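Local coordinates for chitin elicitor receptor kinase 1 (Arabidopsis thaliana, PDB 4EBY), which probably senses fungal chitin at the plant cell surface through its LysM ectodomain and is activated as an immune receptor by chitin-induced dimerization, at residues S160-N172 / V184-P196. Numbering follows the deposited sequence.
Sequences SSGVSADILQRYN and VYVPGRDPNGAFP
Asn172, following Tyr171, reads the edge of strand 183-187 with its side-chain amide. CB leaves with CG anti to the carbonyl carbon (chi1 -64°), which brings Asn172 CG beside Val184 CB, 3.8 Å away. Asn172 OD1 then accepts from Tyr185 N at 2.8 Å, nearly straight at the hydrogen (168°). Asn172 ND2 spends one N-H on Tyr185 O, 2.9 Å off and exactly in the amide plane, and the other on Leu168 O at 3.0 Å. Three bonds thus fix the rotation of this buried amide; two tie it to an edge strand of the sheet, whose other edge pairs with strand 143-147, the third to its own helix. Farther along, Leu168 CD2 rests 3.7 Å from Pro187 CD, while Val163 CG2 touches Pro187 CB and Phe195 CZ. Tyr171 CE2 reaches Pro187 CG obliquely. At the far end Phe195 CZ lies 3.5 Å above the centre of the Arg189 guanidinium, and two waters join Arg189 to the carbonyl oxygens of Ser161 and Gly162; the direct bond from Arg189 NH2 to Ser161 O is weak. Strand 143-147, helices 154-161 and 165-171, and strand 183-187 together make up the beta-alpha-alpha-beta fold of a LysM domain.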
ATOM      1  N   SER A 160      -2.265 -15.909   7.128  1.00 37.40           N
ATOM      2  CA  SER A 160      -2.427 -14.627   7.804  1.00 38.81           C
ATOM      3  C   SER A 160      -3.598 -13.798   7.269  1.00 43.50           C
ATOM      4  O   SER A 160      -4.198 -13.025   8.010  1.00 42.92           O
ATOM      5  CB  SER A 160      -1.135 -13.816   7.728  1.00 39.65           C
ATOM      6  OG  SER A 160      -0.915 -13.333   6.413  1.00 37.32           O
ATOM      7  N   SER A 161      -3.924 -13.954   5.987  1.00 32.49           N
ATOM      8  CA  SER A 161      -5.011 -13.182   5.391  1.00 28.14           C
ATOM      9  C   SER A 161      -6.371 -13.842   5.617  1.00 31.24           C
ATOM     10  O   SER A 161      -7.398 -13.173   5.614  1.00 35.45           O
ATOM     11  CB  SER A 161      -4.782 -13.011   3.889  1.00 29.99           C
ATOM     12  OG  SER A 161      -4.925 -14.263   3.230  1.00 26.12           O
ATOM     13  N   GLY A 162      -6.376 -15.156   5.794  1.00 32.50           N
ATOM     14  CA  GLY A 162      -7.620 -15.893   5.924  1.00 38.26           C
ATOM     15  C   GLY A 162      -8.285 -16.123   4.577  1.00 40.30           C
ATOM     16  O   GLY A 162      -9.484 -16.404   4.502  1.00 32.76           O
ATOM     17  N   VAL A 163      -7.495 -15.996   3.512  1.00 31.07           N
ATOM     18  CA  VAL A 163      -7.960 -16.228   2.148  1.00 32.05           C
ATOM     19  C   VAL A 163      -7.239 -17.458   1.606  1.00 26.64           C
ATOM     20  O   VAL A 163      -6.052 -17.643   1.872  1.00 30.12           O
ATOM     21  CB  VAL A 163      -7.646 -14.995   1.243  1.00 27.70           C
ATOM     22  CG1 VAL A 163      -8.042 -15.267  -0.201  1.00 26.00           C
ATOM     23  CG2 VAL A 163      -8.371 -13.763   1.751  1.00 29.20           C
ATOM     24  N   SER A 164      -7.943 -18.303   0.858  1.00 27.25           N
ATOM     25  CA  SER A 164      -7.334 -19.528   0.348  1.00 27.79           C
ATOM     26  C   SER A 164      -6.189 -19.222  -0.612  1.00 30.76           C
ATOM     27  O   SER A 164      -6.206 -18.213  -1.312  1.00 27.96           O
ATOM     28  CB  SER A 164      -8.365 -20.429  -0.332  1.00 32.38           C
ATOM     29  OG  SER A 164      -8.608 -20.033  -1.671  1.00 35.75           O
ATOM     30  N   ALA A 165      -5.194 -20.102  -0.631  1.00 29.02           N
ATOM     31  CA  ALA A 165      -4.049 -19.957  -1.530  1.00 29.62           C
ATOM     32  C   ALA A 165      -4.437 -19.920  -3.008  1.00 28.63           C
ATOM     33  O   ALA A 165      -3.840 -19.180  -3.783  1.00 27.50           O
ATOM     34  CB  ALA A 165      -3.033 -21.067  -1.286  1.00 29.28           C
ATOM     35  N   ASP A 166      -5.421 -20.720  -3.410  1.00 28.92           N
ATOM     36  CA  ASP A 166      -5.833 -20.728  -4.817  1.00 29.78           C
ATOM     37  C   ASP A 166      -6.451 -19.394  -5.221  1.00 28.51           C
ATOM     38  O   ASP A 166      -6.199 -18.904  -6.322  1.00 25.90           O
ATOM     39  CB  ASP A 166      -6.798 -21.889  -5.129  1.00 28.87           C
ATOM     40  CG  ASP A 166      -7.287 -21.874  -6.574  1.00 38.60           C
ATOM     41  OD1 ASP A 166      -6.454 -22.070  -7.492  1.00 39.09           O
ATOM     42  OD2 ASP A 166      -8.498 -21.654  -6.801  1.00 42.11           O
ATOM     43  N   ILE A 167      -7.268 -18.814  -4.343  1.00 25.39           N
ATOM     44  CA  ILE A 167      -7.862 -17.506  -4.621  1.00 22.78           C
ATOM     45  C   ILE A 167      -6.752 -16.445  -4.715  1.00 24.23           C
ATOM     46  O   ILE A 167      -6.720 -15.651  -5.662  1.00 23.96           O
ATOM     47  CB  ILE A 167      -8.924 -17.111  -3.572  1.00 24.98           C
ATOM     48  CG1 ILE A 167     -10.155 -18.006  -3.705  1.00 31.23           C
ATOM     49  CG2 ILE A 167      -9.336 -15.654  -3.732  1.00 27.95           C
ATOM     50  CD1 ILE A 167     -10.832 -17.884  -5.036  1.00 37.22           C
ATOM     51  N   LEU A 168      -5.832 -16.443  -3.751  1.00 21.99           N
ATOM     52  CA  LEU A 168      -4.722 -15.491  -3.789  1.00 22.29           C
ATOM     53  C   LEU A 168      -3.932 -15.605  -5.083  1.00 20.56           C
ATOM     54  O   LEU A 168      -3.565 -14.599  -5.685  1.00 21.77           O
ATOM     55  CB  LEU A 168      -3.770 -15.701  -2.617  1.00 23.01           C
ATOM     56  CG  LEU A 168      -4.292 -15.269  -1.254  1.00 23.27           C
ATOM     57  CD1 LEU A 168      -3.267 -15.647  -0.197  1.00 27.00           C
ATOM     58  CD2 LEU A 168      -4.590 -13.757  -1.211  1.00 24.24           C
ATOM     59  N   GLN A 169      -3.656 -16.832  -5.514  1.00 22.28           N
ATOM     60  CA  GLN A 169      -2.879 -16.999  -6.733  1.00 19.39           C
ATOM     61  C   GLN A 169      -3.652 -16.509  -7.947  1.00 23.24           C
ATOM     62  O   GLN A 169      -3.073 -15.914  -8.855  1.00 24.64           O
ATOM     63  CB  GLN A 169      -2.483 -18.466  -6.940  1.00 21.30           C
ATOM     64  CG  GLN A 169      -1.390 -18.658  -7.994  1.00 22.38           C
ATOM     65  CD  GLN A 169      -0.064 -18.046  -7.556  1.00 23.05           C
ATOM     66  OE1 GLN A 169       0.684 -18.652  -6.782  1.00 24.45           O
ATOM     67  NE2 GLN A 169       0.241 -16.860  -8.070  1.00 19.14           N
ATOM     68  N   ARG A 170      -4.955 -16.772  -7.976  1.00 21.82           N
ATOM     69  CA  ARG A 170      -5.783 -16.361  -9.110  1.00 21.39           C
ATOM     70  C   ARG A 170      -5.857 -14.836  -9.225  1.00 20.16           C
ATOM     71  O   ARG A 170      -5.990 -14.300 -10.327  1.00 24.15           O
ATOM     72  CB  ARG A 170      -7.199 -16.952  -9.016  1.00 23.85           C
ATOM     73  CG  ARG A 170      -7.313 -18.440  -9.332  1.00 27.29           C
ATOM     74  CD  ARG A 170      -8.766 -18.893  -9.083  1.00 27.51           C
ATOM     75  NE  ARG A 170      -9.026 -20.306  -9.360  1.00 34.74           N
ATOM     76  CZ  ARG A 170      -9.524 -20.766 -10.509  1.00 40.33           C
ATOM     77  NH1 ARG A 170      -9.811 -19.925 -11.492  1.00 38.64           N
ATOM     78  NH2 ARG A 170      -9.739 -22.068 -10.682  1.00 40.59           N
ATOM     79  N   TYR A 171      -5.785 -14.137  -8.096  1.00 20.64           N
ATOM     80  CA  TYR A 171      -5.746 -12.670  -8.131  1.00 18.28           C
ATOM     81  C   TYR A 171      -4.387 -12.144  -8.590  1.00 21.82           C
ATOM     82  O   TYR A 171      -4.244 -10.971  -8.921  1.00 22.98           O
ATOM     83  CB  TYR A 171      -6.034 -12.092  -6.744  1.00 18.48           C
ATOM     84  CG  TYR A 171      -7.504 -12.024  -6.384  1.00 21.43           C
ATOM     85  CD1 TYR A 171      -8.424 -11.378  -7.210  1.00 22.51           C
ATOM     86  CD2 TYR A 171      -7.969 -12.597  -5.213  1.00 22.67           C
ATOM     87  CE1 TYR A 171      -9.783 -11.309  -6.852  1.00 21.00           C
ATOM     88  CE2 TYR A 171      -9.308 -12.526  -4.854  1.00 22.07           C
ATOM     89  CZ  TYR A 171     -10.200 -11.876  -5.671  1.00 21.51           C
ATOM     90  OH  TYR A 171     -11.529 -11.825  -5.289  1.00 22.26           O
ATOM     91  N   ASN A 172      -3.384 -13.011  -8.574  1.00 19.78           N
ATOM     92  CA  ASN A 172      -2.011 -12.593  -8.830  1.00 19.74           C
ATOM     93  C   ASN A 172      -1.377 -13.632  -9.731  1.00 18.40           C
ATOM     94  O   ASN A 172      -0.425 -14.321  -9.343  1.00 20.75           O
ATOM     95  CB  ASN A 172      -1.248 -12.475  -7.513  1.00 18.43           C
ATOM     96  CG  ASN A 172      -1.816 -11.396  -6.612  1.00 18.19           C
ATOM     97  OD1 ASN A 172      -1.528 -10.212  -6.806  1.00 17.88           O
ATOM     98  ND2 ASN A 172      -2.643 -11.790  -5.632  1.00 18.19           N
ATOM     99  N   VAL A 184       1.786  -7.927  -4.429  1.00 16.25           N
ATOM    100  CA  VAL A 184       0.628  -8.789  -4.712  1.00 15.11           C
ATOM    101  C   VAL A 184      -0.588  -8.117  -4.088  1.00 16.36           C
ATOM    102  O   VAL A 184      -0.444  -7.294  -3.187  1.00 17.35           O
ATOM    103  CB  VAL A 184       0.769 -10.221  -4.156  1.00 17.16           C
ATOM    104  CG1 VAL A 184       1.849 -11.002  -4.922  1.00 19.24           C
ATOM    105  CG2 VAL A 184       1.002 -10.218  -2.631  1.00 16.63           C
ATOM    106  N   TYR A 185      -1.775  -8.461  -4.586  1.00 16.34           N
ATOM    107  CA  TYR A 185      -3.021  -7.921  -4.060  1.00 17.36           C
ATOM    108  C   TYR A 185      -3.718  -8.995  -3.230  1.00 17.46           C
ATOM    109  O   TYR A 185      -3.957 -10.106  -3.712  1.00 20.13           O
ATOM    110  CB  TYR A 185      -3.923  -7.469  -5.204  1.00 18.15           C
ATOM    111  CG  TYR A 185      -3.293  -6.401  -6.067  1.00 17.50           C
ATOM    112  CD1 TYR A 185      -3.081  -5.125  -5.575  1.00 18.26           C
ATOM    113  CD2 TYR A 185      -2.920  -6.672  -7.375  1.00 23.62           C
ATOM    114  CE1 TYR A 185      -2.501  -4.151  -6.353  1.00 21.68           C
ATOM    115  CE2 TYR A 185      -2.351  -5.708  -8.162  1.00 25.88           C
ATOM    116  CZ  TYR A 185      -2.145  -4.447  -7.644  1.00 28.74           C
ATOM    117  OH  TYR A 185      -1.571  -3.479  -8.435  1.00 35.03           O
ATOM    118  N   VAL A 186      -4.021  -8.656  -1.978  1.00 16.17           N
ATOM    119  CA  VAL A 186      -4.575  -9.613  -1.015  1.00 18.99           C
ATOM    120  C   VAL A 186      -5.892  -9.048  -0.490  1.00 18.77           C
ATOM    121  O   VAL A 186      -5.915  -7.914  -0.031  1.00 17.94           O
ATOM    122  CB  VAL A 186      -3.595  -9.747   0.178  1.00 21.76           C
ATOM    123  CG1 VAL A 186      -4.165 -10.682   1.271  1.00 21.24           C
ATOM    124  CG2 VAL A 186      -2.202 -10.205  -0.315  1.00 20.20           C
ATOM    125  N   PRO A 187      -6.994  -9.823  -0.534  1.00 16.75           N
ATOM    126  CA  PRO A 187      -8.249  -9.283   0.019  1.00 15.91           C
ATOM    127  C   PRO A 187      -8.073  -8.815   1.447  1.00 19.12           C
ATOM    128  O   PRO A 187      -7.392  -9.474   2.238  1.00 19.48           O
ATOM    129  CB  PRO A 187      -9.187 -10.504   0.006  1.00 17.36           C
ATOM    130  CG  PRO A 187      -8.695 -11.327  -1.138  1.00 20.46           C
ATOM    131  CD  PRO A 187      -7.178 -11.171  -1.115  1.00 20.97           C
ATOM    132  N   GLY A 188      -8.646  -7.657   1.759  1.00 17.61           N
ATOM    133  CA  GLY A 188      -8.580  -7.125   3.112  1.00 16.26           C
ATOM    134  C   GLY A 188      -9.937  -7.006   3.764  1.00 19.13           C
ATOM    135  O   GLY A 188     -10.979  -7.077   3.114  1.00 19.89           O
ATOM    136  N   ARG A 189      -9.897  -6.793   5.079  1.00 20.58           N
ATOM    137  CA  ARG A 189     -11.093  -6.731   5.914  1.00 24.03           C
ATOM    138  C   ARG A 189     -11.444  -5.297   6.278  1.00 25.64           C
ATOM    139  O   ARG A 189     -10.585  -4.412   6.285  1.00 21.62           O
ATOM    140  CB  ARG A 189     -10.849  -7.521   7.198  1.00 22.69           C
ATOM    141  CG  ARG A 189     -10.582  -8.993   6.967  1.00 24.79           C
ATOM    142  CD  ARG A 189     -10.144  -9.674   8.250  1.00 31.43           C
ATOM    143  NE  ARG A 189      -9.700 -11.051   8.043  1.00 35.44           N
ATOM    144  CZ  ARG A 189     -10.506 -12.105   8.086  1.00 34.42           C
ATOM    145  NH1 ARG A 189     -11.804 -11.940   8.304  1.00 38.27           N
ATOM    146  NH2 ARG A 189     -10.017 -13.329   7.910  1.00 34.69           N
ATOM    147  N   ASP A 190     -12.711  -5.063   6.591  1.00 21.88           N
ATOM    148  CA  ASP A 190     -13.132  -3.760   7.086  1.00 21.60           C
ATOM    149  C   ASP A 190     -12.752  -3.671   8.575  1.00 19.77           C
ATOM    150  O   ASP A 190     -12.203  -4.628   9.116  1.00 25.41           O
ATOM    151  CB  ASP A 190     -14.625  -3.532   6.791  1.00 22.35           C
ATOM    152  CG  ASP A 190     -15.551  -4.391   7.652  1.00 25.56           C
ATOM    153  OD1 ASP A 190     -15.099  -4.993   8.651  1.00 26.07           O
ATOM    154  OD2 ASP A 190     -16.755  -4.446   7.320  1.00 29.82           O
ATOM    155  N   PRO A 191     -12.967  -2.509   9.214  1.00 21.84           N
ATOM    156  CA  PRO A 191     -12.515  -2.314  10.601  1.00 24.18           C
ATOM    157  C   PRO A 191     -13.087  -3.332  11.590  1.00 28.67           C
ATOM    158  O   PRO A 191     -12.509  -3.529  12.660  1.00 30.51           O
ATOM    159  CB  PRO A 191     -13.010  -0.905  10.934  1.00 23.58           C
ATOM    160  CG  PRO A 191     -13.022  -0.203   9.597  1.00 19.81           C
ATOM    161  CD  PRO A 191     -13.530  -1.276   8.642  1.00 20.43           C
ATOM    162  N   ASN A 192     -14.192  -3.977  11.226  1.00 24.18           N
ATOM    163  CA  ASN A 192     -14.823  -4.992  12.079  1.00 28.66           C
ATOM    164  C   ASN A 192     -14.422  -6.425  11.748  1.00 31.71           C
ATOM    165  O   ASN A 192     -14.918  -7.376  12.361  1.00 34.56           O
ATOM    166  CB  ASN A 192     -16.335  -4.890  11.961  1.00 28.11           C
ATOM    167  CG  ASN A 192     -16.858  -3.576  12.457  1.00 35.66           C
ATOM    168  OD1 ASN A 192     -16.435  -3.087  13.506  1.00 38.28           O
ATOM    169  ND2 ASN A 192     -17.761  -2.974  11.694  1.00 43.46           N
ATOM    170  N   GLY A 193     -13.554  -6.586  10.757  1.00 28.72           N
ATOM    171  CA  GLY A 193     -13.059  -7.903  10.401  1.00 29.66           C
ATOM    172  C   GLY A 193     -13.822  -8.654   9.324  1.00 30.22           C
ATOM    173  O   GLY A 193     -13.488  -9.792   9.033  1.00 35.74           O
ATOM    174  N   ALA A 194     -14.834  -8.031   8.723  1.00 27.55           N
ATOM    175  CA  ALA A 194     -15.559  -8.664   7.621  1.00 25.80           C
ATOM    176  C   ALA A 194     -14.906  -8.304   6.288  1.00 21.92           C
ATOM    177  O   ALA A 194     -14.367  -7.211   6.138  1.00 22.68           O
ATOM    178  CB  ALA A 194     -17.001  -8.212   7.619  1.00 33.54           C
ATOM    179  N   PHE A 195     -14.973  -9.212   5.319  1.00 23.66           N
ATOM    180  CA  PHE A 195     -14.509  -8.898   3.970  1.00 22.88           C
ATOM    181  C   PHE A 195     -15.631  -8.191   3.213  1.00 24.74           C
ATOM    182  O   PHE A 195     -16.701  -8.774   2.997  1.00 25.98           O
ATOM    183  CB  PHE A 195     -14.159 -10.185   3.198  1.00 20.50           C
ATOM    184  CG  PHE A 195     -12.908 -10.885   3.681  1.00 23.67           C
ATOM    185  CD1 PHE A 195     -11.648 -10.394   3.367  1.00 23.10           C
ATOM    186  CD2 PHE A 195     -12.991 -12.053   4.419  1.00 31.57           C
ATOM    187  CE1 PHE A 195     -10.504 -11.035   3.803  1.00 25.35           C
ATOM    188  CE2 PHE A 195     -11.847 -12.706   4.846  1.00 30.11           C
ATOM    189  CZ  PHE A 195     -10.605 -12.196   4.538  1.00 27.85           C
ATOM    190  N   PRO A 196     -15.400  -6.939   2.792  1.00 22.11           N
ATOM    191  CA  PRO A 196     -16.362  -6.318   1.879  1.00 23.03           C
ATOM    192  C   PRO A 196     -16.419  -7.115   0.586  1.00 26.90           C
ATOM    193  O   PRO A 196     -15.375  -7.537   0.094  1.00 26.35           O
ATOM    194  CB  PRO A 196     -15.752  -4.934   1.618  1.00 23.99           C
ATOM    195  CG  PRO A 196     -14.897  -4.658   2.816  1.00 25.47           C
ATOM    196  CD  PRO A 196     -14.316  -6.013   3.169  1.00 23.37           C
TER
HETATM  197  O   HOH W   1      -7.136 -10.913   6.996  1.00 45.95           O
HETATM  198  O   HOH W   2     -11.375 -15.985   6.627  1.00 56.21           O